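Local coordinates for protein beta-galactosidase (Trichoderma reesei, PDB 3OG2) that probably hydrolyses terminal non-reducing beta-D-galactose residues from beta-D-galactosides, as a glycoside hydrolase of family 35, at residues A[666-671]-A[882-887]; A[916-921]-A[959-964]. One frame throughout, in Å; residues are numbered along the deposited sequence.

Interaction 1: residues A[666-671]-A[882-887]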
loop_
_atom_site.group_PDB
_atom_site.type_symbol
_atom_site.label_atom_id
_atom_site.label_comp_id
_atom_site.label_asym_id
_atom_site.label_seq_id
_atom_site.Cartn_x
_atom_site.Cartn_y
_atom_site.Cartn_z
ATOM N N ASP A 666 6.523 -13.005 33.797
ATOM C CA ASP A 666 6.123 -14.302 33.209
ATOM C C ASP A 666 4.788 -14.153 32.532
ATOM O O ASP A 666 3.833 -13.690 33.161
ATOM C CB ASP A 666 6.047 -15.300 34.348
ATOM C CG ASP A 666 5.785 -16.726 33.870
ATOM O OD1 ASP A 666 5.578 -17.031 32.683
ATOM O OD2 ASP A 666 5.829 -17.598 34.770
ATOM N N SER A 667 4.743 -14.524 31.258
ATOM C CA SER A 667 3.467 -14.441 30.575
ATOM C C SER A 667 2.889 -15.819 30.274
ATOM O O SER A 667 2.024 -15.954 29.413
ATOM C CB SER A 667 3.592 -13.624 29.292
ATOM O OG SER A 667 2.284 -13.398 28.701
ATOM N N LEU A 668 3.317 -16.830 31.030
ATOM C CA LEU A 668 2.594 -18.102 31.047
ATOM C C LEU A 668 2.385 -18.562 32.488
ATOM O O LEU A 668 2.749 -19.681 32.909
ATOM C CB LEU A 668 3.352 -19.102 30.184
ATOM C CG LEU A 668 2.538 -20.322 29.745
ATOM C CD1 LEU A 668 1.369 -19.966 28.821
ATOM C CD2 LEU A 668 3.500 -21.343 29.081
ATOM N N PRO A 669 1.742 -17.738 33.323
ATOM C CA PRO A 669 1.469 -18.156 34.702
ATOM C C PRO A 669 0.479 -19.323 34.764
ATOM O O PRO A 669 0.374 -19.985 35.783
ATOM C CB PRO A 669 0.813 -16.925 35.307
ATOM C CG PRO A 669 0.162 -16.210 34.150
ATOM C CD PRO A 669 1.187 -16.373 33.052
ATOM N N GLU A 670 -0.211 -19.575 33.641
ATOM C CA GLU A 670 -1.216 -20.628 33.566
ATOM C C GLU A 670 -0.636 -21.973 33.962
ATOM O O GLU A 670 -1.375 -22.842 34.448
ATOM C CB GLU A 670 -1.697 -20.788 32.110
ATOM C CG GLU A 670 -2.537 -19.609 31.641
ATOM C CD GLU A 670 -1.812 -18.415 31.101
ATOM O OE1 GLU A 670 -0.576 -18.300 31.249
ATOM O OE2 GLU A 670 -2.458 -17.520 30.480
ATOM N N ILE A 671 0.660 -22.217 33.710
ATOM C CA ILE A 671 1.174 -23.556 33.899
ATOM C C ILE A 671 1.676 -23.764 35.322
ATOM O O ILE A 671 2.094 -24.886 35.660
ATOM C CB ILE A 671 2.318 -23.896 32.895
ATOM C CG1 ILE A 671 3.509 -22.961 33.028
ATOM C CG2 ILE A 671 1.783 -23.963 31.475
ATOM C CD1 ILE A 671 4.748 -23.424 32.283
ATOM N N ALA A 882 11.156 -23.768 27.833
ATOM C CA ALA A 882 10.006 -23.380 27.013
ATOM C C ALA A 882 9.079 -22.506 27.840
ATOM O O ALA A 882 8.854 -22.698 29.027
ATOM C CB ALA A 882 9.254 -24.602 26.486
ATOM N N GLY A 883 8.437 -21.516 27.198
ATOM C CA GLY A 883 7.540 -20.671 27.987
ATOM C C GLY A 883 7.447 -19.325 27.302
ATOM O O GLY A 883 7.837 -19.135 26.147
ATOM N N ILE A 884 6.844 -18.364 27.993
ATOM C CA ILE A 884 6.545 -17.069 27.373
ATOM C C ILE A 884 6.808 -16.000 28.413
ATOM O O ILE A 884 6.240 -16.040 29.531
ATOM C CB ILE A 884 5.081 -16.958 26.850
ATOM C CG1 ILE A 884 4.705 -18.156 25.986
ATOM C CG2 ILE A 884 4.925 -15.623 26.105
ATOM C CD1 ILE A 884 3.301 -18.132 25.440
ATOM N N ALA A 885 7.657 -15.035 28.071
ATOM C CA ALA A 885 7.931 -13.918 28.964
ATOM C C ALA A 885 7.632 -12.609 28.260
ATOM O O ALA A 885 7.705 -12.561 27.046
ATOM C CB ALA A 885 9.407 -13.865 29.327
ATOM N N PHE A 886 7.294 -11.579 28.994
ATOM C CA PHE A 886 7.103 -10.288 28.369
ATOM C C PHE A 886 8.071 -9.289 29.016
ATOM O O PHE A 886 8.215 -9.291 30.238
ATOM C CB PHE A 886 5.637 -9.837 28.551
ATOM C CG PHE A 886 5.420 -8.432 28.017
ATOM C CD1 PHE A 886 5.541 -8.152 26.667
ATOM C CD2 PHE A 886 5.077 -7.396 28.882
ATOM C CE1 PHE A 886 5.329 -6.870 26.179
ATOM C CE2 PHE A 886 4.895 -6.099 28.400
ATOM C CZ PHE A 886 5.012 -5.816 27.027
ATOM N N TYR A 887 8.675 -8.487 28.178
ATOM C CA TYR A 887 9.684 -7.519 28.558
ATOM C C TYR A 887 9.225 -6.115 28.216
ATOM O O TYR A 887 8.752 -5.873 27.104
ATOM C CB TYR A 887 10.977 -7.805 27.826
ATOM C CG TYR A 887 11.560 -9.180 28.131
ATOM C CD1 TYR A 887 11.272 -10.295 27.358
ATOM C CD2 TYR A 887 12.408 -9.318 29.233
ATOM C CE1 TYR A 887 11.820 -11.515 27.679
ATOM C CE2 TYR A 887 12.964 -10.543 29.547
ATOM C CZ TYR A 887 12.677 -11.653 28.760
ATOM O OH TYR A 887 13.197 -12.894 29.032
HETATM O O HOH W 1 6.872 -18.896 30.909
#
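Ser667 donates its backbone N-H to Ile884 O, N to O 2.7 Å, and this is the direct hydrogen bond that fixes the turn after strand 663-666 to strand 883-894. The bond is short but bent (146° at the hydrogen). One residue earlier, Asp666 and Ala885 form an antiparallel non-hydrogen-bonded pair with CA atoms 4.6 Å apart, the last rung of an edge strand before the chain turns off. Beside it apolar groups pack at van der Waals distance: Ser667 CB lies 4.0 Å from Ile884 CG2, and Leu668 CD1 comes to 4.3 Å from Ile884 CD1.

The turn itself is an Asx turn. Asp666 brings OD1 back over its own chain, its CG turned anti to the backbone N (chi1 -174°), and there Leu668 N donates to it at 2.8 Å from above the carboxylate plane. A water gives its hydrogen to the same OD1 at 2.9 Å and accepts from Ile884 N, carrying the link over to the strand. Further out, Arg672 forms a salt bridge with Asp666 OD2, and Phe847 N is bonded to Ser667 OG. With an alanine here instead of Asp666, Leu668 N and the water would probably lose their shared acceptor and Arg672 its carboxylate mate, and the turn would be freer to shift. One carboxylate thus serves the turn and the water bridge through OD1 and Arg672, outside the two segments, through OD2, which is likely to stabilise its charged form.

Interaction 2: residues A[916-921]-A[959-964]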
loop_
_atom_site.group_PDB
_atom_site.type_symbol
_atom_site.label_atom_id
_atom_site.label_comp_id
_atom_site.label_asym_id
_atom_site.label_seq_id
_atom_site.Cartn_x
_atom_site.Cartn_y
_atom_site.Cartn_z
ATOM N N PRO A 916 14.540 -21.764 18.371
ATOM C CA PRO A 916 13.432 -21.043 17.762
ATOM C C PRO A 916 12.535 -20.295 18.743
ATOM O O PRO A 916 12.245 -20.795 19.846
ATOM C CB PRO A 916 12.634 -22.171 17.078
ATOM C CG PRO A 916 12.975 -23.376 17.914
ATOM C CD PRO A 916 14.405 -23.242 18.343
ATOM N N TYR A 917 12.106 -19.084 18.339
ATOM C CA TYR A 917 11.185 -18.343 19.168
ATOM C C TYR A 917 10.299 -17.445 18.283
ATOM O O TYR A 917 10.641 -17.181 17.136
ATOM C CB TYR A 917 11.901 -17.491 20.218
ATOM C CG TYR A 917 12.737 -16.334 19.697
ATOM C CD1 TYR A 917 14.047 -16.542 19.246
ATOM C CD2 TYR A 917 12.227 -15.058 19.688
ATOM C CE1 TYR A 917 14.805 -15.487 18.781
ATOM C CE2 TYR A 917 12.993 -13.997 19.227
ATOM C CZ TYR A 917 14.262 -14.204 18.783
ATOM O OH TYR A 917 14.999 -13.129 18.345
ATOM N N ARG A 918 9.222 -17.040 18.960
ATOM C CA ARG A 918 8.316 -16.068 18.346
ATOM C C ARG A 918 8.322 -14.848 19.245
ATOM O O ARG A 918 8.407 -15.017 20.480
ATOM C CB ARG A 918 6.887 -16.632 18.200
ATOM C CG ARG A 918 6.968 -17.935 17.386
ATOM C CD ARG A 918 5.635 -18.641 17.306
ATOM N NE ARG A 918 4.568 -17.981 16.524
ATOM C CZ ARG A 918 4.327 -18.211 15.255
ATOM N NH1 ARG A 918 5.113 -19.052 14.566
ATOM N NH2 ARG A 918 3.326 -17.580 14.658
ATOM N N ALA A 919 8.283 -13.664 18.702
ATOM C CA ALA A 919 8.249 -12.468 19.545
ATOM C C ALA A 919 7.177 -11.529 18.996
ATOM O O ALA A 919 6.831 -11.539 17.788
ATOM C CB ALA A 919 9.604 -11.742 19.518
ATOM N N LEU A 920 6.618 -10.744 19.878
ATOM C CA LEU A 920 5.706 -9.659 19.539
ATOM C C LEU A 920 6.367 -8.341 19.991
ATOM O O LEU A 920 6.894 -8.283 21.095
ATOM C CB LEU A 920 4.366 -9.808 20.236
ATOM C CG LEU A 920 3.604 -11.085 19.925
ATOM C CD1 LEU A 920 2.432 -11.227 20.871
ATOM C CD2 LEU A 920 3.084 -10.996 18.477
ATOM N N LEU A 921 6.269 -7.351 19.119
ATOM C CA LEU A 921 6.824 -6.023 19.395
ATOM C C LEU A 921 5.674 -5.054 19.698
ATOM O O LEU A 921 4.756 -4.966 18.865
ATOM C CB LEU A 921 7.635 -5.536 18.180
ATOM C CG LEU A 921 8.136 -4.103 18.281
ATOM C CD1 LEU A 921 9.212 -3.929 19.362
ATOM C CD2 LEU A 921 8.710 -3.710 16.909
ATOM N N ALA A 959 7.438 -9.516 23.638
ATOM C CA ALA A 959 7.032 -10.834 24.128
ATOM C C ALA A 959 7.995 -11.838 23.515
ATOM O O ALA A 959 8.307 -11.716 22.360
ATOM C CB ALA A 959 5.575 -11.166 23.768
ATOM N N LEU A 960 8.398 -12.802 24.332
ATOM C CA LEU A 960 9.325 -13.848 23.891
ATOM C C LEU A 960 8.689 -15.188 24.209
ATOM O O LEU A 960 8.517 -15.506 25.393
ATOM C CB LEU A 960 10.668 -13.666 24.632
ATOM C CG LEU A 960 11.687 -14.787 24.427
ATOM C CD1 LEU A 960 12.084 -14.812 22.966
ATOM C CD2 LEU A 960 12.871 -14.585 25.357
ATOM N N TRP A 961 8.385 -15.957 23.177
ATOM C CA TRP A 961 7.807 -17.282 23.297
ATOM C C TRP A 961 8.899 -18.246 22.824
ATOM O O TRP A 961 9.144 -18.341 21.607
ATOM C CB TRP A 961 6.501 -17.359 22.497
ATOM C CG TRP A 961 5.850 -18.705 22.373
ATOM C CD1 TRP A 961 6.144 -19.936 22.915
ATOM C CD2 TRP A 961 4.669 -18.980 21.582
ATOM N NE1 TRP A 961 5.255 -20.908 22.517
ATOM C CE2 TRP A 961 4.337 -20.332 21.689
ATOM C CE3 TRP A 961 3.886 -18.128 20.787
ATOM C CZ2 TRP A 961 3.236 -20.909 21.029
ATOM C CZ3 TRP A 961 2.800 -18.672 20.128
ATOM C CH2 TRP A 961 2.484 -20.048 20.252
ATOM N N ALA A 962 9.479 -18.939 23.803
ATOM C CA ALA A 962 10.515 -19.945 23.507
ATOM C C ALA A 962 9.793 -21.267 23.215
ATOM O O ALA A 962 9.011 -21.746 24.070
ATOM C CB ALA A 962 11.412 -20.109 24.694
ATOM N N LEU A 963 9.994 -21.860 22.056
ATOM C CA LEU A 963 9.225 -22.999 21.621
ATOM C C LEU A 963 9.817 -24.329 22.060
ATOM O O LEU A 963 9.099 -25.315 22.004
ATOM C CB LEU A 963 9.178 -22.993 20.067
ATOM C CG LEU A 963 8.330 -21.846 19.508
ATOM C CD1 LEU A 963 8.737 -21.560 18.066
ATOM C CD2 LEU A 963 6.859 -22.220 19.606
ATOM N N GLU A 964 11.110 -24.374 22.407
ATOM C CA GLU A 964 11.757 -25.600 22.733
ATOM C C GLU A 964 12.228 -25.561 24.179
ATOM O O GLU A 964 12.323 -24.527 24.832
ATOM C CB GLU A 964 12.918 -25.851 21.756
ATOM C CG GLU A 964 12.337 -26.160 20.364
ATOM C CD GLU A 964 13.361 -26.529 19.325
ATOM O OE1 GLU A 964 14.587 -26.378 19.548
ATOM O OE2 GLU A 964 12.912 -26.975 18.231
HETATM O O HOH W 2 13.187 -22.442 21.837
#
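Tyr917 and Leu960 meet on one face of an antiparallel beta-sheet in the C-terminal all-beta domain, Leu960 CD1 lying 3.3 Å from Tyr917 CD2. The two side chains cross at about a right angle. Tyr917 and Ala919 also rest on Phe908 of strand 900-908, so this face looks into the domain's other sheet.

On the face of Arg918 and Trp961, the aliphatic part of the arginine lies alongside the indole. Arg918 CD sits 4.2 Å from the centroid of the Trp961 six-membered ring and 24° off its normal, a CH-pi contact over the face. The guanidinium plane is turned 67° from the ring, so the two do not stack. A bend at chi3 (68°) turns the end of the arginine, whose NH2 forms a salt bridge with Asp783 and whose NH1 bonds to Ala737 O. Trp961 NE1 is bonded to Ser741 OG. Farther along, Leu920 CB and Ala959 CB touch at 4.0 Å.

The backbone ladder holds these faces in register. Arg918 N to Trp961 O and Trp961 N to Arg918 O, the latter 2.9 Å and nearly straight at the acceptor, close one hydrogen-bonded pair; Leu920 and Ala959 close the next, and Tyr917-Ala962 and Ala919-Leu960 are non-hydrogen-bonded pairs. Past the strand ends the ladder frays: Leu963 N reaches Pro916 O through a weak bond of 3.3 Å. At this polar edge, Glu964 crosses the Pro916 ring and directs OE1 to a salt bridge with Arg966. A water there donates to Pro916 O at 2.8 Å and accepts from Glu964 N.

Overall arrangement
Following the chain from the N terminus, residues 666-671 leave strand 663-666 and the chain runs through 210 residues, including the sheet of strands 713-720 to 820-824, before 882-887 returns to close interaction 1. Interaction 2 opens later, at 916-921, and closes at 959-964 after 37 residues that include strand 926-932. The two loops are therefore in series, neither nested nor crossed. In space they share one five-stranded antiparallel sheet, where strand 883-894 lies between 663-666 and 953-962. The junction is direct: Ala885 O to Leu960 N measures 2.8 Å, a probable hydrogen bond, and the contact centres lie about 10 Å apart. Together they tie the edge strand 663-666 to strand 917-923.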